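Local structure of acidocalcisomal pyrophosphatase (Trypanosoma brucei brucei, 5C5V) at residues F201-E206 / N328-L333; L244-M249 / K316-K321. The protein probably hydrolyses inorganic pyrophosphate to phosphate with the help of magnesium ions, as other soluble pyrophosphatases of the PPase family do. All coordinates share one frame; numbering follows the deposited sequence.

Contact 1 (F201-E206 / N328-L333); sequences FPQTWE and NMWHNL
Gln-203 covers one face of the Trp-330 indole. Its CA sits 3.4 Å from the centroid of the Trp-330 five-membered ring, only 6° off the normal, a CH-pi contact over the face. From there the Gln-203 side chain runs on over the six-membered ring, with CG 3.7 Å from Trp-330 CZ2. CG is turned anti to the carbonyl carbon (chi1 -53°) and the chain beyond it is extended. This lays the amide near the outer end of the indole, its plane 28° from that of the ring. The polar ends are held by other residues: Gln-203 NE2 bonds to His-130 O, Gln-203 OE1 to Leu-134 N, and Trp-330 NE1 to His-130 ND1.

Trp-205 makes the second half of the contact. Leu-333 CD1 makes a CH-pi contact over the face of Trp-205, 4.0 Å from the centroid of its six-membered ring. Leu-333 CB is 3.8 Å from Trp-205 CE3. At the ring edge, near its plane, is Met-329 O. Met-329 SD comes to 3.5 Å from Trp-205 O. Trp-205 NE1 is taken by Asn-220 OD1.

Val-18 and Phe-87 of the second subunit also meet the helix. The loop after strand 197-200 thus packs against helix 316-336, and Trp-129 of helix 128-131 packs against Trp-205, Trp-330 and Leu-333.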
ATOM      1  N   PHE A 201     -12.547  -9.281 -21.633  1.00 51.08           N
ATOM      2  CA  PHE A 201     -12.401 -10.594 -21.038  1.00 51.37           C
ATOM      3  C   PHE A 201     -12.433 -11.643 -22.140  1.00 52.41           C
ATOM      4  O   PHE A 201     -13.373 -11.670 -22.943  1.00 52.86           O
ATOM      5  CB  PHE A 201     -13.515 -10.868 -20.008  1.00 50.92           C
ATOM      6  CG  PHE A 201     -13.397 -10.052 -18.742  1.00 50.33           C
ATOM      7  CD1 PHE A 201     -12.358 -10.273 -17.849  1.00 50.01           C
ATOM      8  CD2 PHE A 201     -14.319  -9.064 -18.447  1.00 49.98           C
ATOM      9  CE1 PHE A 201     -12.245  -9.528 -16.684  1.00 49.41           C
ATOM     10  CE2 PHE A 201     -14.209  -8.312 -17.276  1.00 49.08           C
ATOM     11  CZ  PHE A 201     -13.169  -8.554 -16.396  1.00 48.87           C
ATOM     12  N   PRO A 202     -11.432 -12.528 -22.167  1.00 50.58           N
ATOM     13  CA  PRO A 202     -11.465 -13.618 -23.147  1.00 51.60           C
ATOM     14  C   PRO A 202     -12.628 -14.572 -22.876  1.00 51.90           C
ATOM     15  O   PRO A 202     -13.137 -14.579 -21.755  1.00 51.51           O
ATOM     16  CB  PRO A 202     -10.112 -14.316 -22.941  1.00 51.94           C
ATOM     17  CG  PRO A 202      -9.762 -14.026 -21.520  1.00 50.97           C
ATOM     18  CD  PRO A 202     -10.267 -12.619 -21.271  1.00 50.18           C
ATOM     19  N   GLN A 203     -13.043 -15.337 -23.889  1.00 51.35           N
ATOM     20  CA  GLN A 203     -14.065 -16.383 -23.736  1.00 52.01           C
ATOM     21  C   GLN A 203     -15.395 -15.808 -23.245  1.00 51.51           C
ATOM     22  O   GLN A 203     -16.124 -16.450 -22.485  1.00 51.57           O
ATOM     23  CB  GLN A 203     -13.572 -17.484 -22.791  1.00 52.24           C
ATOM     24  CG  GLN A 203     -12.214 -18.057 -23.202  1.00 52.62           C
ATOM     25  CD  GLN A 203     -11.756 -19.248 -22.354  1.00 53.08           C
ATOM     26  OE1 GLN A 203     -12.079 -19.361 -21.164  1.00 52.87           O
ATOM     27  NE2 GLN A 203     -11.007 -20.151 -22.980  1.00 53.75           N
ATOM     28  N   THR A 204     -15.685 -14.582 -23.678  1.00 52.11           N
ATOM     29  CA  THR A 204     -17.003 -13.981 -23.494  1.00 51.83           C
ATOM     30  C   THR A 204     -17.474 -13.393 -24.812  1.00 52.13           C
ATOM     31  O   THR A 204     -16.668 -13.099 -25.699  1.00 52.48           O
ATOM     32  CB  THR A 204     -17.008 -12.856 -22.437  1.00 50.66           C
ATOM     33  OG1 THR A 204     -16.155 -11.795 -22.885  1.00 50.32           O
ATOM     34  CG2 THR A 204     -16.525 -13.362 -21.090  1.00 50.38           C
ATOM     35  N   TRP A 205     -18.773 -13.170 -24.915  1.00 52.83           N
ATOM     36  CA  TRP A 205     -19.339 -12.583 -26.110  1.00 53.29           C
ATOM     37  C   TRP A 205     -20.681 -11.912 -25.792  1.00 53.01           C
ATOM     38  O   TRP A 205     -21.580 -12.536 -25.204  1.00 52.98           O
ATOM     39  CB  TRP A 205     -19.496 -13.659 -27.197  1.00 54.28           C
ATOM     40  CG  TRP A 205     -20.122 -13.195 -28.483  1.00 54.86           C
ATOM     41  CD1 TRP A 205     -19.711 -12.163 -29.282  1.00 54.87           C
ATOM     42  CD2 TRP A 205     -21.264 -13.771 -29.127  1.00 55.38           C
ATOM     43  NE1 TRP A 205     -20.539 -12.052 -30.373  1.00 55.45           N
ATOM     44  CE2 TRP A 205     -21.500 -13.030 -30.302  1.00 55.75           C
ATOM     45  CE3 TRP A 205     -22.122 -14.828 -28.813  1.00 55.68           C
ATOM     46  CZ2 TRP A 205     -22.557 -13.324 -31.171  1.00 56.37           C
ATOM     47  CZ3 TRP A 205     -23.168 -15.119 -29.682  1.00 56.37           C
ATOM     48  CH2 TRP A 205     -23.374 -14.371 -30.841  1.00 56.52           C
ATOM     49  N   GLU A 206     -20.810 -10.642 -26.166  1.00 55.21           N
ATOM     50  CA  GLU A 206     -22.087  -9.943 -26.029  1.00 55.05           C
ATOM     51  C   GLU A 206     -22.996 -10.372 -27.178  1.00 55.78           C
ATOM     52  O   GLU A 206     -23.046  -9.729 -28.229  1.00 56.12           O
ATOM     53  CB  GLU A 206     -21.890  -8.425 -26.024  1.00 54.55           C
ATOM     54  CG  GLU A 206     -20.988  -7.922 -24.905  1.00 53.77           C
ATOM     55  CD  GLU A 206     -21.720  -7.735 -23.582  1.00 53.20           C
ATOM     56  OE1 GLU A 206     -22.741  -8.413 -23.350  1.00 53.61           O
ATOM     57  OE2 GLU A 206     -21.273  -6.898 -22.765  1.00 52.78           O
ATOM     58  N   ASN A 328     -21.158 -18.469 -21.190  1.00 56.87           N
ATOM     59  CA  ASN A 328     -22.093 -19.417 -21.781  1.00 57.71           C
ATOM     60  C   ASN A 328     -22.378 -19.085 -23.234  1.00 57.79           C
ATOM     61  O   ASN A 328     -22.378 -19.970 -24.092  1.00 58.61           O
ATOM     62  CB  ASN A 328     -23.400 -19.440 -20.997  1.00 57.46           C
ATOM     63  CG  ASN A 328     -23.232 -20.022 -19.630  1.00 57.91           C
ATOM     64  OD1 ASN A 328     -22.327 -20.810 -19.403  1.00 58.97           O
ATOM     65  ND2 ASN A 328     -24.090 -19.643 -18.707  1.00 57.69           N
ATOM     66  N   MET A 329     -22.620 -17.804 -23.496  1.00 56.61           N
ATOM     67  CA  MET A 329     -22.886 -17.324 -24.848  1.00 56.70           C
ATOM     68  C   MET A 329     -21.677 -17.593 -25.738  1.00 57.30           C
ATOM     69  O   MET A 329     -21.823 -17.970 -26.905  1.00 57.77           O
ATOM     70  CB  MET A 329     -23.210 -15.823 -24.850  1.00 55.73           C
ATOM     71  CG  MET A 329     -24.457 -15.413 -24.079  1.00 55.33           C
ATOM     72  SD  MET A 329     -24.500 -13.619 -23.710  1.00 54.45           S
ATOM     73  CE  MET A 329     -25.925 -13.560 -22.635  1.00 53.73           C
ATOM     74  N   TRP A 330     -20.486 -17.382 -25.177  1.00 53.81           N
ATOM     75  CA  TRP A 330     -19.249 -17.663 -25.894  1.00 54.14           C
ATOM     76  C   TRP A 330     -19.117 -19.170 -26.167  1.00 55.28           C
ATOM     77  O   TRP A 330     -18.651 -19.557 -27.221  1.00 55.85           O
ATOM     78  CB  TRP A 330     -18.024 -17.150 -25.123  1.00 53.34           C
ATOM     79  CG  TRP A 330     -16.711 -17.678 -25.684  1.00 54.06           C
ATOM     80  CD1 TRP A 330     -15.999 -17.172 -26.735  1.00 54.08           C
ATOM     81  CD2 TRP A 330     -15.988 -18.831 -25.234  1.00 54.35           C
ATOM     82  NE1 TRP A 330     -14.874 -17.933 -26.960  1.00 54.55           N
ATOM     83  CE2 TRP A 330     -14.841 -18.954 -26.051  1.00 54.74           C
ATOM     84  CE3 TRP A 330     -16.184 -19.756 -24.208  1.00 54.79           C
ATOM     85  CZ2 TRP A 330     -13.893 -19.965 -25.870  1.00 55.21           C
ATOM     86  CZ3 TRP A 330     -15.236 -20.769 -24.039  1.00 55.53           C
ATOM     87  CH2 TRP A 330     -14.110 -20.857 -24.864  1.00 55.30           C
ATOM     88  N   HIS A 331     -19.529 -20.006 -25.213  1.00 56.57           N
ATOM     89  CA  HIS A 331     -19.516 -21.458 -25.409  1.00 57.85           C
ATOM     90  C   HIS A 331     -20.432 -21.805 -26.569  1.00 58.54           C
ATOM     91  O   HIS A 331     -20.088 -22.636 -27.409  1.00 59.63           O
ATOM     92  CB  HIS A 331     -19.971 -22.216 -24.152  1.00 58.29           C
ATOM     93  CG  HIS A 331     -18.875 -22.472 -23.157  1.00 58.48           C
ATOM     94  ND1 HIS A 331     -17.908 -23.436 -23.337  1.00 58.34           N
ATOM     95  CD2 HIS A 331     -18.609 -21.894 -21.962  1.00 58.97           C
ATOM     96  CE1 HIS A 331     -17.082 -23.432 -22.305  1.00 58.49           C
ATOM     97  NE2 HIS A 331     -17.490 -22.512 -21.453  1.00 58.72           N
ATOM     98  N   ASN A 332     -21.599 -21.167 -26.618  1.00 58.95           N
ATOM     99  CA  ASN A 332     -22.553 -21.433 -27.694  1.00 59.35           C
ATOM    100  C   ASN A 332     -22.001 -20.979 -29.038  1.00 59.77           C
ATOM    101  O   ASN A 332     -22.218 -21.626 -30.069  1.00 60.58           O
ATOM    102  CB  ASN A 332     -23.902 -20.758 -27.424  1.00 59.00           C
ATOM    103  CG  ASN A 332     -24.971 -21.160 -28.437  1.00 59.83           C
ATOM    104  OD1 ASN A 332     -25.288 -20.404 -29.356  1.00 59.50           O
ATOM    105  ND2 ASN A 332     -25.525 -22.351 -28.269  1.00 60.45           N
ATOM    106  N   LEU A 333     -21.287 -19.863 -29.025  1.00 58.09           N
ATOM    107  CA  LEU A 333     -20.735 -19.327 -30.253  1.00 58.29           C
ATOM    108  C   LEU A 333     -19.647 -20.237 -30.826  1.00 59.28           C
ATOM    109  O   LEU A 333     -19.706 -20.635 -31.996  1.00 60.09           O
ATOM    110  CB  LEU A 333     -20.180 -17.923 -30.018  1.00 57.30           C
ATOM    111  CG  LEU A 333     -19.432 -17.303 -31.196  1.00 57.72           C
ATOM    112  CD1 LEU A 333     -20.407 -16.734 -32.209  1.00 57.92           C
ATOM    113  CD2 LEU A 333     -18.460 -16.235 -30.724  1.00 56.92           C
TER

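Contact 2 (L244-M249 / K316-K321); sequences LGVLGM and KEYAMK
Val-246 and Ala-319 form the apolar centre of this contact. The CB of Val-246 points toward the helix. Its CG1 lies between the backbone N and the carbonyl carbon (chi1 61°), and this branch does the touching. Val-246 CG1 is 3.7 Å from Ala-319 CB and equally near Ala-319 CA. Val-246 CG1 also lies 3.9 Å from Tyr-318 CD2, at the ring edge and near its plane. A cation-pi contact joins Tyr-318 to Lys-314.

The strand backbone is met by a side chain. Ala-319 CB rests 3.6 Å from Gly-245 C. Gly-245 and Leu-244 both face Val-260 in a classic beta bulge. The axes of strand 244-247 and helix 316-321 approach to 6.0 Å and make an angle of 65°.

The polar atoms do not bond across the contact. Leu-244 O is 3.1 Å from Lys-316 N, but the angle is poor for a hydrogen bond. Lys-316 N is bonded to Asp-274 OD1 instead. Lys-316 CB packs 3.3 Å from Leu-244 O, and the extended chain carries NZ away to Lys-273 O. On the helix itself, Lys-321 NZ and Glu-317 OE2 form a salt bridge.

With no hydrogen bond between the two segments, they meet by shape and apolar packing. The start of the helix is also tied to the sheet just before it, where Lys-314 shares a backbone hydrogen bond with Val-246. The close approach fits the short side chain of Ala-319, which points toward the strand and touches its backbone.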
ATOM      1  N   LEU A 244     -15.085  -6.017  -9.534  1.00 53.72           N
ATOM      2  CA  LEU A 244     -15.702  -5.239  -8.458  1.00 53.41           C
ATOM      3  C   LEU A 244     -17.154  -4.885  -8.752  1.00 53.38           C
ATOM      4  O   LEU A 244     -17.960  -4.766  -7.841  1.00 53.55           O
ATOM      5  CB  LEU A 244     -14.910  -3.953  -8.196  1.00 52.77           C
ATOM      6  CG  LEU A 244     -13.468  -4.179  -7.765  1.00 52.91           C
ATOM      7  CD1 LEU A 244     -12.726  -2.868  -7.725  1.00 52.21           C
ATOM      8  CD2 LEU A 244     -13.420  -4.892  -6.411  1.00 53.63           C
ATOM      9  N   GLY A 245     -17.492  -4.686 -10.016  1.00 51.70           N
ATOM     10  CA  GLY A 245     -18.837  -4.259 -10.347  1.00 51.52           C
ATOM     11  C   GLY A 245     -18.984  -4.033 -11.828  1.00 51.71           C
ATOM     12  O   GLY A 245     -18.048  -4.264 -12.585  1.00 51.84           O
ATOM     13  N   VAL A 246     -20.149  -3.571 -12.261  1.00 51.32           N
ATOM     14  CA  VAL A 246     -20.350  -3.401 -13.693  1.00 51.54           C
ATOM     15  C   VAL A 246     -21.340  -2.291 -14.014  1.00 51.46           C
ATOM     16  O   VAL A 246     -22.323  -2.091 -13.303  1.00 51.64           O
ATOM     17  CB  VAL A 246     -20.826  -4.740 -14.357  1.00 51.91           C
ATOM     18  CG1 VAL A 246     -22.138  -5.195 -13.762  1.00 52.26           C
ATOM     19  CG2 VAL A 246     -20.962  -4.577 -15.848  1.00 52.35           C
ATOM     20  N   LEU A 247     -21.073  -1.588 -15.107  1.00 52.51           N
ATOM     21  CA  LEU A 247     -21.924  -0.507 -15.586  1.00 52.60           C
ATOM     22  C   LEU A 247     -22.729  -0.932 -16.798  1.00 53.34           C
ATOM     23  O   LEU A 247     -22.164  -1.428 -17.776  1.00 53.88           O
ATOM     24  CB  LEU A 247     -21.072   0.720 -15.928  1.00 52.60           C
ATOM     25  CG  LEU A 247     -21.840   1.949 -16.409  1.00 53.09           C
ATOM     26  CD1 LEU A 247     -22.820   2.411 -15.349  1.00 52.73           C
ATOM     27  CD2 LEU A 247     -20.864   3.071 -16.782  1.00 53.22           C
ATOM     28  N   GLY A 248     -24.043  -0.744 -16.742  1.00 53.93           N
ATOM     29  CA  GLY A 248     -24.927  -1.193 -17.807  1.00 54.15           C
ATOM     30  C   GLY A 248     -25.021  -0.247 -18.990  1.00 55.07           C
ATOM     31  O   GLY A 248     -26.103   0.211 -19.349  1.00 55.54           O
ATOM     32  N   MET A 249     -23.893   0.022 -19.626  1.00 54.48           N
ATOM     33  CA  MET A 249     -23.869   0.882 -20.798  1.00 55.11           C
ATOM     34  C   MET A 249     -24.622   0.278 -21.982  1.00 55.94           C
ATOM     35  O   MET A 249     -24.383  -0.878 -22.354  1.00 56.02           O
ATOM     36  CB  MET A 249     -22.424   1.152 -21.206  1.00 55.16           C
ATOM     37  CG  MET A 249     -22.278   1.983 -22.461  1.00 56.24           C
ATOM     38  SD  MET A 249     -20.534   2.322 -22.783  1.00 56.90           S
ATOM     39  CE  MET A 249     -20.642   3.240 -24.329  1.00 57.67           C
ATOM     40  N   LYS A 316     -20.317  -6.679  -7.398  1.00 54.43           N
ATOM     41  CA  LYS A 316     -19.490  -7.714  -7.988  1.00 55.09           C
ATOM     42  C   LYS A 316     -20.237  -9.027  -8.214  1.00 56.00           C
ATOM     43  O   LYS A 316     -19.966  -9.716  -9.192  1.00 56.31           O
ATOM     44  CB  LYS A 316     -18.260  -7.962  -7.126  1.00 55.25           C
ATOM     45  CG  LYS A 316     -18.549  -8.579  -5.791  1.00 56.39           C
ATOM     46  CD  LYS A 316     -17.242  -8.900  -5.075  1.00 57.05           C
ATOM     47  CE  LYS A 316     -17.503  -9.468  -3.698  1.00 57.62           C
ATOM     48  NZ  LYS A 316     -16.242  -9.531  -2.937  1.00 57.93           N
ATOM     49  N   GLU A 317     -21.170  -9.368  -7.326  1.00 56.93           N
ATOM     50  CA  GLU A 317     -21.947 -10.585  -7.492  1.00 57.72           C
ATOM     51  C   GLU A 317     -22.706 -10.499  -8.814  1.00 57.41           C
ATOM     52  O   GLU A 317     -22.772 -11.460  -9.573  1.00 58.49           O
ATOM     53  CB  GLU A 317     -22.917 -10.791  -6.324  1.00 58.27           C
ATOM     54  CG  GLU A 317     -23.829 -12.008  -6.478  1.00 59.52           C
ATOM     55  CD  GLU A 317     -24.958 -12.063  -5.437  1.00 60.27           C
ATOM     56  OE1 GLU A 317     -25.095 -11.111  -4.631  1.00 59.73           O
ATOM     57  OE2 GLU A 317     -25.714 -13.064  -5.406  1.00 61.41           O
ATOM     58  N   TYR A 318     -23.253  -9.327  -9.098  1.00 56.15           N
ATOM     59  CA  TYR A 318     -23.992  -9.091 -10.334  1.00 55.79           C
ATOM     60  C   TYR A 318     -23.070  -9.111 -11.559  1.00 55.88           C
ATOM     61  O   TYR A 318     -23.417  -9.648 -12.605  1.00 56.22           O
ATOM     62  CB  TYR A 318     -24.731  -7.754 -10.247  1.00 55.03           C
ATOM     63  CG  TYR A 318     -25.744  -7.556 -11.334  1.00 55.31           C
ATOM     64  CD1 TYR A 318     -27.074  -7.889 -11.133  1.00 55.77           C
ATOM     65  CD2 TYR A 318     -25.372  -7.056 -12.573  1.00 55.12           C
ATOM     66  CE1 TYR A 318     -28.007  -7.714 -12.132  1.00 55.62           C
ATOM     67  CE2 TYR A 318     -26.292  -6.876 -13.566  1.00 55.23           C
ATOM     68  CZ  TYR A 318     -27.604  -7.209 -13.343  1.00 55.53           C
ATOM     69  OH  TYR A 318     -28.522  -7.031 -14.344  1.00 56.35           O
ATOM     70  N   ALA A 319     -21.890  -8.517 -11.422  1.00 54.60           N
ATOM     71  CA  ALA A 319     -20.932  -8.447 -12.518  1.00 54.37           C
ATOM     72  C   ALA A 319     -20.432  -9.844 -12.881  1.00 55.09           C
ATOM     73  O   ALA A 319     -20.202 -10.140 -14.044  1.00 55.36           O
ATOM     74  CB  ALA A 319     -19.753  -7.527 -12.153  1.00 53.70           C
ATOM     75  N   MET A 320     -20.236 -10.683 -11.876  1.00 54.96           N
ATOM     76  CA  MET A 320     -19.771 -12.031 -12.132  1.00 56.06           C
ATOM     77  C   MET A 320     -20.876 -12.873 -12.787  1.00 56.80           C
ATOM     78  O   MET A 320     -20.571 -13.784 -13.559  1.00 57.34           O
ATOM     79  CB  MET A 320     -19.239 -12.678 -10.846  1.00 56.55           C
ATOM     80  CG  MET A 320     -17.933 -12.018 -10.389  1.00 56.11           C
ATOM     81  SD  MET A 320     -17.070 -12.775  -8.983  1.00 57.37           S
ATOM     82  CE  MET A 320     -18.003 -12.117  -7.602  1.00 56.81           C
ATOM     83  N   LYS A 321     -22.144 -12.567 -12.502  1.00 56.66           N
ATOM     84  CA  LYS A 321     -23.241 -13.233 -13.216  1.00 57.03           C
ATOM     85  C   LYS A 321     -23.215 -12.839 -14.682  1.00 56.75           C
ATOM     86  O   LYS A 321     -23.306 -13.694 -15.556  1.00 57.61           O
ATOM     87  CB  LYS A 321     -24.615 -12.893 -12.635  1.00 56.75           C
ATOM     88  CG  LYS A 321     -24.981 -13.653 -11.392  1.00 57.70           C
ATOM     89  CD  LYS A 321     -26.413 -13.299 -10.951  1.00 58.20           C
ATOM     90  CE  LYS A 321     -26.898 -14.226  -9.824  1.00 59.28           C
ATOM     91  NZ  LYS A 321     -26.202 -13.902  -8.514  1.00 59.19           N
TER

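How the contacts relate
Both contacts use helix 316-336. Contact 2 packs its first turn on strand 238-251, and contact 1 takes a later part against the loop 201-206. Their centres are about 16 Å apart and their nearest atoms about 7 Å, so they do not touch. Along the chain, contact 2 is nested within the loop that contact 1 closes. Both come near magnesium-binding aspartates. The side chain of Trp-205 is about 6 Å from that of Asp-221, and the side chain of Val-246 about 8 Å from that of Asp-224. Bound imidodiphosphoric acid is about 11 Å from the Thr-204 side chain and about 12 Å from that of Val-246.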